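Local coordinates for protein GLB-12 (Caenorhabditis elegans, PDB 4BJA), which binds heme b as a globin, acts in redox signalling needed for reproduction of the worm, and probably also binds oxygen, at residues Ile149-Phe152 with Ile153-Ile157; Val128-Gly131 with Phe132-Gln135; Asp64-Pro67 with Asp68-Lys71; Leu39-Glu42 with Thr43-Leu47. The protein carries 1 engineered substitution. All blocks are in the same frame, centred on the assembly; numbering follows the deposited sequence.

Contact 1. Residues Ile149-Phe152 with Ile153-Ile157; sequences INVF and IERLI
Ile153 follows Ile149 by one turn of helix 144-160, and its N-H reaches back to Ile149 O at 2.8 Å. With CG1 beside the backbone N (chi1 -72°) and the rest of the chain straight, the side chain lies back over the preceding turn, where CD1 ends 4.2 Å from Ile149 CG2. The same methyl sits 3.6 Å from Asn150 OD1, since the asparagine runs alongside in the same direction. Glu154 hydrogen-bonds through N to Asn150 O and rests CG on that oxygen at 3.3 Å before the chain bends away, its carboxylate at the exposed surface. Next, Arg155 N donates to Val151 O at 2.8 Å, and its first methylenes pack against the valine, CG to Val151 CG1 at 3.8 Å. In one of two modelled conformers the guanidinium group leaves this helix and NH2 forms a salt bridge with Asp60. Leu156 N bonds Phe152 O at 2.7 Å, while Leu156 CB comes up to the edge of the Phe152 ring, near its plane, 4.0 Å from CD1. Phe96 stacks on that ring and Phe58 meets it at a steep angle. The helix thus sits between helix 50-65, where Val151, Phe152 and Arg155 pack on Ile57, and helix 185-214, where Ile149, itself against the heme, packs on Leu196 and Ile200, and Ile157 on Thr189 and Trp192.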
loop_
_atom_site.group_PDB
_atom_site.type_symbol
_atom_site.label_atom_id
_atom_site.label_comp_id
_atom_site.label_asym_id
_atom_site.label_seq_id
_atom_site.Cartn_x
_atom_site.Cartn_y
_atom_site.Cartn_z
ATOM N N ILE A 149 1.868 15.663 -5.539
ATOM C CA ILE A 149 1.027 14.780 -6.363
ATOM C C ILE A 149 -0.424 15.225 -6.336
ATOM O O ILE A 149 -1.102 15.102 -7.332
ATOM C CB ILE A 149 1.190 13.305 -5.995
ATOM C CG1 ILE A 149 2.606 12.924 -6.371
ATOM C CG2 ILE A 149 0.113 12.455 -6.729
ATOM C CD1 ILE A 149 2.819 12.780 -7.838
ATOM N N ASN A 150 -0.872 15.825 -5.227
ATOM C CA ASN A 150 -2.254 16.336 -5.225
ATOM C C ASN A 150 -2.486 17.418 -6.282
ATOM O O ASN A 150 -3.588 17.511 -6.845
ATOM C CB ASN A 150 -2.616 16.865 -3.843
ATOM C CG ASN A 150 -3.016 15.786 -2.921
ATOM O OD1 ASN A 150 -3.178 14.634 -3.347
ATOM N ND2 ASN A 150 -3.251 16.130 -1.657
ATOM N N VAL A 151 -1.458 18.235 -6.567
ATOM C CA VAL A 151 -1.632 19.222 -7.638
ATOM C C VAL A 151 -1.732 18.512 -8.980
ATOM O O VAL A 151 -2.525 18.921 -9.852
ATOM C CB VAL A 151 -0.561 20.339 -7.598
ATOM C CG1 VAL A 151 -0.858 21.415 -8.726
ATOM C CG2 VAL A 151 -0.549 20.996 -6.200
ATOM N N PHE A 152 -0.943 17.426 -9.152
ATOM C CA PHE A 152 -1.136 16.610 -10.329
ATOM C C PHE A 152 -2.530 16.004 -10.433
ATOM O O PHE A 152 -3.110 15.980 -11.512
ATOM C CB PHE A 152 -0.032 15.558 -10.426
ATOM C CG PHE A 152 1.235 16.136 -10.964
ATOM C CD1 PHE A 152 1.455 16.184 -12.369
ATOM C CD2 PHE A 152 2.165 16.692 -10.086
ATOM C CE1 PHE A 152 2.629 16.762 -12.870
ATOM C CE2 PHE A 152 3.359 17.297 -10.571
ATOM C CZ PHE A 152 3.578 17.327 -11.970
ATOM N N ILE A 153 -3.061 15.518 -9.321
ATOM C CA ILE A 153 -4.429 14.983 -9.336
ATOM C C ILE A 153 -5.428 16.054 -9.825
ATOM O O ILE A 153 -6.334 15.770 -10.652
ATOM C CB ILE A 153 -4.797 14.450 -7.945
ATOM C CG1 ILE A 153 -4.010 13.142 -7.678
ATOM C CG2 ILE A 153 -6.317 14.170 -7.857
ATOM C CD1 ILE A 153 -4.056 12.645 -6.251
ATOM N N GLU A 154 -5.272 17.284 -9.341
ATOM C CA GLU A 154 -6.213 18.343 -9.723
ATOM C C GLU A 154 -6.014 18.868 -11.154
ATOM O O GLU A 154 -6.963 19.234 -11.823
ATOM C CB GLU A 154 -6.040 19.525 -8.719
ATOM C CG GLU A 154 -6.436 19.180 -7.296
ATOM C CD GLU A 154 -7.816 18.413 -7.196
ATOM O OE1 GLU A 154 -8.886 18.941 -7.606
ATOM O OE2 GLU A 154 -7.826 17.266 -6.698
ATOM N N ARG A 155 -4.754 18.921 -11.607
ATOM C CA ARG A 155 -4.375 19.581 -12.861
ATOM C C ARG A 155 -4.076 18.628 -14.024
ATOM O O ARG A 155 -4.435 18.904 -15.164
ATOM C CB ARG A 155 -3.149 20.471 -12.619
ATOM C CG ARG A 155 -3.354 21.586 -11.587
ATOM C CD ARG A 155 -3.963 22.827 -12.231
ATOM N NE ARG A 155 -2.955 23.621 -12.936
ATOM C CZ ARG A 155 -3.053 24.031 -14.201
ATOM N NH1 ARG A 155 -4.126 23.738 -14.925
ATOM N NH2 ARG A 155 -2.077 24.748 -14.736
ATOM N N LEU A 156 -3.410 17.501 -13.750
ATOM C CA LEU A 156 -3.080 16.582 -14.852
ATOM C C LEU A 156 -4.289 15.804 -15.328
ATOM O O LEU A 156 -4.450 15.611 -16.550
ATOM C CB LEU A 156 -2.023 15.608 -14.348
ATOM C CG LEU A 156 -1.103 14.905 -15.354
ATOM C CD1 LEU A 156 -0.684 13.482 -15.020
ATOM C CD2 LEU A 156 -1.020 15.322 -16.846
ATOM N N ILE A 157 -5.161 15.393 -14.401
ATOM C CA ILE A 157 -6.275 14.511 -14.782
ATOM C C ILE A 157 -7.222 15.139 -15.829
ATOM O O ILE A 157 -7.624 14.475 -16.782
ATOM C CB ILE A 157 -7.033 13.952 -13.547
ATOM C CG1 ILE A 157 -6.075 13.020 -12.803
ATOM C CG2 ILE A 157 -8.373 13.243 -14.002
ATOM C CD1 ILE A 157 -6.654 12.382 -11.553
#

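Contact 2. Residues Val128-Gly131 with Phe132-Gln135; sequences VRQG and FLEQ. With HEM (protoporphyrin IX containing Fe), chain B; ACT (acetate ion), chain E.
Gln130 CB and Leu133 CD1 meet at 4.1 Å, and both side chains go on to line the heme pocket. This is the FG corner of the globin fold, after helix 113-126 and just beyond the axial His127: Gln130 is the N-cap residue of the short helix 131-136. Bent at chi2 (-47°), the glutamine lays its amide over the outer edge of one pyrrole, tilted by about 29° from the porphyrin plane, CD 3.5 Å from heme CMD and NE2 3.3 Å from heme C3D. NE2 also makes a weak hydrogen bond to an acetate ion, probably brought in by the crystallisation liquor. Leu133 works on the neighbouring pyrrole, with CG 3.5 Å from heme CBC, the end of a vinyl group, which the Phe132 ring approaches obliquely.

Behind this first shell the helix start fixes the backbone. Glu134 N donates to Gln130 O at 2.9 Å, and Gln135 N to Gly131 O at 2.9 Å; the N-cap Gln130 and Leu133, in the first turn after it, are thereby held on the same short piece of backbone. Further out, Val128 and Leu133 pack on Phe207 of helix 185-214, and Phe132 meets Tyr144 edge-to-face. Glu134 then folds back across Val128: its CG lies 3.5 Å from Val128 O and 4.0 Å from Val128 CG1.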
loop_
_atom_site.group_PDB
_atom_site.type_symbol
_atom_site.label_atom_id
_atom_site.label_comp_id
_atom_site.label_asym_id
_atom_site.label_seq_id
_atom_site.Cartn_x
_atom_site.Cartn_y
_atom_site.Cartn_z
ATOM N N VAL A 128 15.600 11.144 0.793
ATOM C CA VAL A 128 16.072 11.377 2.145
ATOM C C VAL A 128 17.359 12.228 2.102
ATOM O O VAL A 128 17.694 12.902 3.074
ATOM C CB VAL A 128 16.281 10.059 2.888
ATOM C CG1 VAL A 128 16.936 10.282 4.244
ATOM C CG2 VAL A 128 14.916 9.320 3.062
ATOM N N ARG A 129 18.035 12.221 0.955
ATOM C CA ARG A 129 19.259 13.023 0.745
ATOM C C ARG A 129 18.976 14.534 0.635
ATOM O O ARG A 129 19.911 15.355 0.731
ATOM C CB ARG A 129 19.987 12.592 -0.540
ATOM C CG ARG A 129 20.393 11.108 -0.615
ATOM C CD ARG A 129 21.441 10.843 -1.716
ATOM N NE ARG A 129 22.771 10.543 -1.161
ATOM C CZ ARG A 129 23.173 9.329 -0.764
ATOM N NH1 ARG A 129 22.352 8.281 -0.851
ATOM N NH2 ARG A 129 24.394 9.160 -0.267
ATOM N N GLN A 130 17.717 14.885 0.372
ATOM C CA GLN A 130 17.288 16.279 0.275
ATOM C C GLN A 130 17.074 16.807 1.665
ATOM O O GLN A 130 16.162 16.391 2.363
ATOM C CB GLN A 130 16.005 16.428 -0.560
ATOM C CG GLN A 130 16.088 15.895 -1.997
ATOM C CD GLN A 130 17.339 16.341 -2.762
ATOM O OE1 GLN A 130 17.893 17.406 -2.502
ATOM N NE2 GLN A 130 17.762 15.529 -3.734
ATOM N N GLY A 131 17.936 17.725 2.091
ATOM C CA GLY A 131 17.913 18.163 3.486
ATOM C C GLY A 131 16.585 18.791 3.871
ATOM O O GLY A 131 16.123 18.598 4.994
ATOM N N PHE A 132 15.963 19.517 2.936
ATOM C CA PHE A 132 14.687 20.158 3.196
ATOM C C PHE A 132 13.685 19.074 3.564
ATOM O O PHE A 132 12.927 19.214 4.505
ATOM C CB PHE A 132 14.173 20.935 1.982
ATOM C CG PHE A 132 12.781 21.450 2.156
ATOM C CD1 PHE A 132 12.545 22.694 2.757
ATOM C CD2 PHE A 132 11.679 20.710 1.713
ATOM C CE1 PHE A 132 11.217 23.170 2.916
ATOM C CE2 PHE A 132 10.384 21.170 1.868
ATOM C CZ PHE A 132 10.141 22.422 2.493
ATOM N N LEU A 133 13.687 17.981 2.813
ATOM C CA LEU A 133 12.718 16.933 3.110
ATOM C C LEU A 133 13.094 16.150 4.363
ATOM O O LEU A 133 12.225 15.802 5.148
ATOM C CB LEU A 133 12.566 15.985 1.913
ATOM C CG LEU A 133 11.868 16.577 0.688
ATOM C CD1 LEU A 133 11.962 15.584 -0.463
ATOM C CD2 LEU A 133 10.381 16.872 0.996
ATOM N N GLU A 134 14.380 15.838 4.537
ATOM C CA GLU A 134 14.825 15.140 5.749
ATOM C C GLU A 134 14.360 15.874 7.010
ATOM O O GLU A 134 13.844 15.271 7.954
ATOM C CB GLU A 134 16.347 14.981 5.723
ATOM C CG GLU A 134 16.822 13.701 6.357
ATOM C CD GLU A 134 17.454 13.903 7.702
ATOM O OE1 GLU A 134 17.011 14.795 8.472
ATOM O OE2 GLU A 134 18.425 13.151 7.989
ATOM N N GLN A 135 14.505 17.192 6.995
ATOM C CA GLN A 135 14.065 18.031 8.097
ATOM C C GLN A 135 12.556 18.244 8.195
ATOM O O GLN A 135 12.019 18.258 9.297
ATOM C CB GLN A 135 14.780 19.403 8.046
ATOM C CG GLN A 135 16.142 19.376 8.744
ATOM C CD GLN A 135 16.523 20.702 9.421
ATOM O OE1 GLN A 135 15.775 21.690 9.383
ATOM N NE2 GLN A 135 17.706 20.720 10.045
HETATM C CHA HEM B . 15.231 14.289 -7.406
HETATM C CHB HEM B . 10.875 12.501 -8.535
HETATM C CHC HEM B . 8.888 15.108 -5.018
HETATM C CHD HEM B . 13.054 17.453 -4.441
HETATM C C1A HEM B . 14.238 13.555 -7.958
HETATM C C2A HEM B . 14.419 12.503 -8.943
HETATM C C3A HEM B . 13.194 12.031 -9.235
HETATM C C4A HEM B . 12.221 12.769 -8.460
HETATM C CMA HEM B . 12.800 10.911 -10.236
HETATM C CAA HEM B . 15.805 12.035 -9.497
HETATM C CBA HEM B . 16.080 10.566 -9.143
HETATM C CGA HEM B . 16.124 10.469 -7.683
HETATM O O1A HEM B . 16.832 11.302 -7.049
HETATM O O2A HEM B . 15.399 9.575 -7.174
HETATM C C1B HEM B . 10.004 13.023 -7.626
HETATM C C2B HEM B . 8.619 12.596 -7.464
HETATM C C3B HEM B . 8.087 13.299 -6.504
HETATM C C4B HEM B . 9.090 14.213 -6.020
HETATM C CMB HEM B . 7.938 11.485 -8.280
HETATM C CAB HEM B . 6.633 13.120 -5.993
HETATM C CBB HEM B . 6.052 14.102 -5.349
HETATM C C1C HEM B . 9.837 15.951 -4.550
HETATM C C2C HEM B . 9.637 16.936 -3.517
HETATM C C3C HEM B . 10.780 17.578 -3.345
HETATM C C4C HEM B . 11.744 17.056 -4.288
HETATM C CMC HEM B . 8.314 17.139 -2.741
HETATM C CAC HEM B . 10.996 18.720 -2.325
HETATM C CBC HEM B . 12.229 18.914 -1.892
HETATM C C1D HEM B . 13.980 16.875 -5.234
HETATM C C2D HEM B . 15.287 17.403 -5.486
HETATM C C3D HEM B . 15.955 16.420 -6.393
HETATM C C4D HEM B . 14.992 15.378 -6.608
HETATM C CMD HEM B . 15.919 18.710 -4.953
HETATM C CAD HEM B . 17.368 16.525 -6.998
HETATM C CBD HEM B . 17.184 16.998 -8.450
HETATM C CGD HEM B . 16.687 18.433 -8.609
HETATM O O1D HEM B . 16.842 19.279 -7.703
HETATM O O2D HEM B . 16.147 18.727 -9.684
HETATM N NA HEM B . 12.873 13.710 -7.686
HETATM N NB HEM B . 10.282 14.037 -6.714
HETATM N NC HEM B . 11.139 16.062 -4.991
HETATM N ND HEM B . 13.831 15.669 -5.930
HETATM FE FE HEM B . 12.050 14.875 -6.355
HETATM C C ACT E . 20.593 14.886 -6.284
HETATM O O ACT E . 19.888 14.046 -5.717
HETATM O OXT ACT E . 20.640 14.756 -7.528
HETATM C CH3 ACT E . 21.291 15.898 -5.464
#

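Contact 3. Residues Asp64-Pro67 with Asp68-Lys71; sequences DIEP and DLKK
Glu66 lays its aliphatic part against Leu69 at the corner between helix 50-65 and helix 69-72, where residues Glu66 to Leu69 form a type I beta turn. Beginning at CB, which is 4.1 Å from Leu69 CD1, the chain leaves with CG anti to the amide nitrogen (chi1 -167°). CG therefore comes within 3.9 Å of Leu69 CG, and the bend at chi2 swings the carboxylate back toward Asp68. There OE2 takes a weak hydrogen bond from a water that in turn accepts from Asp68 N at 2.8 Å. The turn itself is closed by Leu69 N to Glu66 O, 3.1 Å. Lys70 N likewise bonds Pro67 O, and Lys70 CE packs on Pro67 CB at 3.7 Å. Leu69 also touches the heme and Ile61 and Val62 of helix 50-65; were an alanine here, the Glu66 methylenes would probably lose their support and a gap would open beside the heme. At the polar end, Glu66 OE2 stands 4.5 Å from Asp68 OD2, so the two like charges may raise the affinity of one carboxylate for a proton.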
loop_
_atom_site.group_PDB
_atom_site.type_symbol
_atom_site.label_atom_id
_atom_site.label_comp_id
_atom_site.label_asym_id
_atom_site.label_seq_id
_atom_site.Cartn_x
_atom_site.Cartn_y
_atom_site.Cartn_z
ATOM N N ASP A 64 2.160 29.042 -6.709
ATOM C CA ASP A 64 0.809 29.280 -6.184
ATOM C C ASP A 64 0.473 28.449 -4.966
ATOM O O ASP A 64 -0.271 28.871 -4.104
ATOM C CB ASP A 64 -0.247 29.054 -7.291
ATOM C CG ASP A 64 0.038 29.849 -8.542
ATOM O OD1 ASP A 64 0.278 31.072 -8.459
ATOM O OD2 ASP A 64 -0.047 29.269 -9.637
ATOM N N ILE A 65 1.019 27.237 -4.871
ATOM C CA ILE A 65 0.500 26.320 -3.884
ATOM C C ILE A 65 1.432 26.156 -2.718
ATOM O O ILE A 65 1.008 26.262 -1.569
ATOM C CB ILE A 65 0.193 24.921 -4.530
ATOM C CG1 ILE A 65 -0.699 25.062 -5.777
ATOM C CG2 ILE A 65 -0.407 23.997 -3.467
ATOM C CD1 ILE A 65 -2.116 25.608 -5.507
ATOM N N GLU A 66 2.715 25.882 -2.974
ATOM C CA GLU A 66 3.649 25.616 -1.901
ATOM C C GLU A 66 4.931 26.412 -2.184
ATOM O O GLU A 66 5.936 25.871 -2.645
ATOM C CB GLU A 66 3.915 24.076 -1.825
ATOM C CG GLU A 66 4.626 23.594 -0.575
ATOM C CD GLU A 66 3.805 23.718 0.699
ATOM O OE1 GLU A 66 2.567 23.486 0.662
ATOM O OE2 GLU A 66 4.410 24.069 1.734
ATOM N N PRO A 67 4.888 27.724 -1.930
ATOM C CA PRO A 67 6.040 28.557 -2.283
ATOM C C PRO A 67 7.311 28.307 -1.468
ATOM O O PRO A 67 8.389 28.748 -1.912
ATOM C CB PRO A 67 5.505 29.999 -2.134
ATOM C CG PRO A 67 4.337 29.824 -1.146
ATOM C CD PRO A 67 3.724 28.520 -1.506
ATOM N N ASP A 68 7.213 27.609 -0.325
ATOM C CA ASP A 68 8.402 27.122 0.397
ATOM C C ASP A 68 9.354 26.326 -0.514
ATOM O O ASP A 68 10.575 26.268 -0.267
ATOM C CB ASP A 68 8.024 26.216 1.576
ATOM C CG ASP A 68 7.903 26.959 2.891
ATOM O OD1 ASP A 68 8.075 28.194 2.908
ATOM O OD2 ASP A 68 7.638 26.293 3.933
ATOM N N LEU A 69 8.793 25.730 -1.572
ATOM C CA LEU A 69 9.578 24.906 -2.504
ATOM C C LEU A 69 10.417 25.714 -3.476
ATOM O O LEU A 69 11.298 25.182 -4.135
ATOM C CB LEU A 69 8.688 23.893 -3.265
ATOM C CG LEU A 69 8.069 22.842 -2.326
ATOM C CD1 LEU A 69 7.165 21.899 -3.146
ATOM C CD2 LEU A 69 9.135 22.028 -1.538
ATOM N N LYS A 70 10.183 27.023 -3.565
ATOM C CA LYS A 70 10.950 27.825 -4.512
ATOM C C LYS A 70 12.431 27.792 -4.138
ATOM O O LYS A 70 13.277 27.556 -5.000
ATOM C CB LYS A 70 10.408 29.270 -4.577
ATOM C CG LYS A 70 9.153 29.380 -5.448
ATOM C CD LYS A 70 8.757 30.881 -5.690
ATOM C CE LYS A 70 7.720 31.343 -4.763
ATOM N NZ LYS A 70 7.625 32.851 -4.983
ATOM N N LYS A 71 12.727 27.952 -2.855
ATOM C CA LYS A 71 14.121 27.971 -2.366
ATOM C C LYS A 71 14.808 26.635 -2.618
ATOM O O LYS A 71 15.977 26.581 -2.993
ATOM C CB LYS A 71 14.167 28.310 -0.868
ATOM C CG LYS A 71 15.591 28.514 -0.321
ATOM C CD LYS A 71 15.554 29.038 1.093
ATOM C CE LYS A 71 16.753 28.531 1.917
ATOM N NZ LYS A 71 16.762 29.181 3.298
HETATM O O HOH W 1 4.988 26.879 1.235
HETATM O O HOH W 2 6.168 24.220 3.384
HETATM O O HOH W 3 10.689 29.545 -1.076
#

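Contact 4. Residues Leu39-Glu42 with Thr43-Leu47; sequences LLRE and TWQRL
Arg41 and Gln45, one turn apart on helix 34-46 of the globin fold, stack their flat ends. From a CG anti to the backbone N (chi1 -172°) the arginine turns at chi2 (59°) and then runs straight, which carries the guanidinium group forward along the helix. Gln45, extended beyond CG, comes over one of its faces: the planes are 20° apart and Gln45 CD lies 3.6 Å from Arg41 NE. Trp44 approaches obliquely, with CD1 3.4 Å from Arg41 NH1. The polar ends of Arg41 and Trp44 converge on helix 87-108, where Glu101 takes a salt bridge from Arg41 NH2 and a hydrogen bond from Trp44 NE1, and Thr104 OG1 bonds Arg41 NH1. A leucine in place of Arg41 would probably leave Glu101 without its charged mate and the Gln45 amide free to turn.

Backbone bonds from Trp44 N to Leu40 O and from Gln45 N to Arg41 O carry the helix through this region. On another side, Thr43 places OG1 between its own N and carbonyl carbon, a position from which the hydroxyl can fold back on the preceding turn. Leu39 O, already bonded by Thr43 N at 2.8 Å, accepts again, from Thr43 OG1 at 2.7 Å.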
loop_
_atom_site.group_PDB
_atom_site.type_symbol
_atom_site.label_atom_id
_atom_site.label_comp_id
_atom_site.label_asym_id
_atom_site.label_seq_id
_atom_site.Cartn_x
_atom_site.Cartn_y
_atom_site.Cartn_z
ATOM N N LEU A 39 -4.906 1.484 -19.460
ATOM C CA LEU A 39 -5.511 2.837 -19.516
ATOM C C LEU A 39 -4.490 3.901 -19.089
ATOM O O LEU A 39 -4.370 4.953 -19.755
ATOM C CB LEU A 39 -6.780 2.879 -18.645
ATOM C CG LEU A 39 -7.470 4.243 -18.484
ATOM C CD1 LEU A 39 -8.800 3.971 -17.911
ATOM C CD2 LEU A 39 -6.729 5.226 -17.503
ATOM N N LEU A 40 -3.731 3.635 -18.013
ATOM C CA LEU A 40 -2.749 4.630 -17.532
ATOM C C LEU A 40 -1.770 4.929 -18.627
ATOM O O LEU A 40 -1.501 6.103 -18.909
ATOM C CB LEU A 40 -1.960 4.137 -16.325
ATOM C CG LEU A 40 -2.615 4.005 -15.002
ATOM C CD1 LEU A 40 -1.592 3.367 -14.080
ATOM C CD2 LEU A 40 -2.915 5.418 -14.494
ATOM N N ARG A 41 -1.220 3.875 -19.256
ATOM C CA ARG A 41 -0.279 4.090 -20.320
ATOM C C ARG A 41 -0.900 4.785 -21.538
ATOM O O ARG A 41 -0.301 5.737 -22.063
ATOM C CB ARG A 41 0.422 2.777 -20.726
ATOM C CG ARG A 41 1.547 3.025 -21.702
ATOM C CD ARG A 41 2.607 3.941 -21.187
ATOM N NE ARG A 41 3.689 4.075 -22.174
ATOM C CZ ARG A 41 4.605 5.036 -22.147
ATOM N NH1 ARG A 41 4.584 5.941 -21.162
ATOM N NH2 ARG A 41 5.562 5.079 -23.087
ATOM N N GLU A 42 -2.069 4.327 -21.990
ATOM C CA GLU A 42 -2.671 4.887 -23.229
ATOM C C GLU A 42 -3.077 6.345 -23.020
ATOM O O GLU A 42 -2.824 7.171 -23.885
ATOM C CB GLU A 42 -3.849 4.055 -23.681
ATOM C CG GLU A 42 -3.455 2.665 -24.176
ATOM C CD GLU A 42 -4.570 1.957 -24.945
ATOM O OE1 GLU A 42 -5.760 2.201 -24.654
ATOM O OE2 GLU A 42 -4.261 1.125 -25.834
ATOM N N THR A 43 -3.678 6.649 -21.864
ATOM C CA THR A 43 -4.037 8.045 -21.580
ATOM C C THR A 43 -2.810 8.969 -21.470
ATOM O O THR A 43 -2.854 10.099 -21.946
ATOM C CB THR A 43 -4.964 8.203 -20.384
ATOM O OG1 THR A 43 -4.372 7.564 -19.259
ATOM C CG2 THR A 43 -6.332 7.557 -20.686
ATOM N N TRP A 44 -1.734 8.526 -20.828
ATOM C CA TRP A 44 -0.525 9.299 -20.758
ATOM C C TRP A 44 0.048 9.534 -22.157
ATOM O O TRP A 44 0.522 10.641 -22.481
ATOM C CB TRP A 44 0.481 8.583 -19.874
ATOM C CG TRP A 44 1.860 9.232 -19.821
ATOM C CD1 TRP A 44 2.974 8.854 -20.527
ATOM C CD2 TRP A 44 2.268 10.322 -18.983
ATOM N NE1 TRP A 44 4.034 9.658 -20.200
ATOM C CE2 TRP A 44 3.636 10.576 -19.261
ATOM C CE3 TRP A 44 1.598 11.133 -18.037
ATOM C CZ2 TRP A 44 4.380 11.574 -18.589
ATOM C CZ3 TRP A 44 2.326 12.131 -17.401
ATOM C CH2 TRP A 44 3.706 12.343 -17.666
ATOM N N GLN A 45 0.049 8.482 -22.992
ATOM C CA GLN A 45 0.549 8.624 -24.356
ATOM C C GLN A 45 -0.260 9.542 -25.281
ATOM O O GLN A 45 0.299 10.076 -26.244
ATOM C CB GLN A 45 0.653 7.244 -24.988
ATOM C CG GLN A 45 1.832 6.526 -24.406
ATOM C CD GLN A 45 2.148 5.329 -25.221
ATOM O OE1 GLN A 45 1.314 4.431 -25.341
ATOM N NE2 GLN A 45 3.343 5.299 -25.803
ATOM N N ARG A 46 -1.557 9.692 -25.012
ATOM C CA ARG A 46 -2.451 10.560 -25.795
ATOM C C ARG A 46 -2.022 12.016 -25.639
ATOM O O ARG A 46 -2.256 12.848 -26.534
ATOM C CB ARG A 46 -3.872 10.487 -25.263
ATOM C CG ARG A 46 -4.741 9.304 -25.563
ATOM C CD ARG A 46 -6.079 9.559 -24.771
ATOM N NE ARG A 46 -7.087 8.491 -24.616
ATOM C CZ ARG A 46 -7.118 7.313 -25.252
ATOM N NH1 ARG A 46 -6.178 6.968 -26.122
ATOM N NH2 ARG A 46 -8.118 6.468 -25.014
ATOM N N LEU A 47 -1.393 12.338 -24.510
ATOM C CA LEU A 47 -0.938 13.713 -24.264
ATOM C C LEU A 47 0.052 14.218 -25.315
ATOM O O LEU A 47 1.003 13.526 -25.690
ATOM C CB LEU A 47 -0.290 13.810 -22.891
ATOM C CG LEU A 47 -1.066 14.198 -21.609
ATOM C CD1 LEU A 47 -2.600 14.126 -21.638
ATOM C CD2 LEU A 47 -0.424 13.521 -20.401
#

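Along the chain the order is contact 4, contact 3, contact 2, contact 1, each closing before the next opens. Contact 1, on helix 144-160, lies nearest the middle of the chain and touches two of the others: Val151 packs on Ile65 of contact 3, and Leu156 on Trp44 and Leu47 of contact 4, with centres about 16 and 15 Å away. Contacts 2 and 3 also meet, through Phe132 and Leu69. Contacts 2 and 4 stand about 32 Å apart between centres, on opposite sides of the chain's centre. Contacts 1, 2 and 3 each supply residues to the heme pocket, whereas contact 4 lies away from it and joins helix 34-46 to helices 87-108, 144-160 and 185-214.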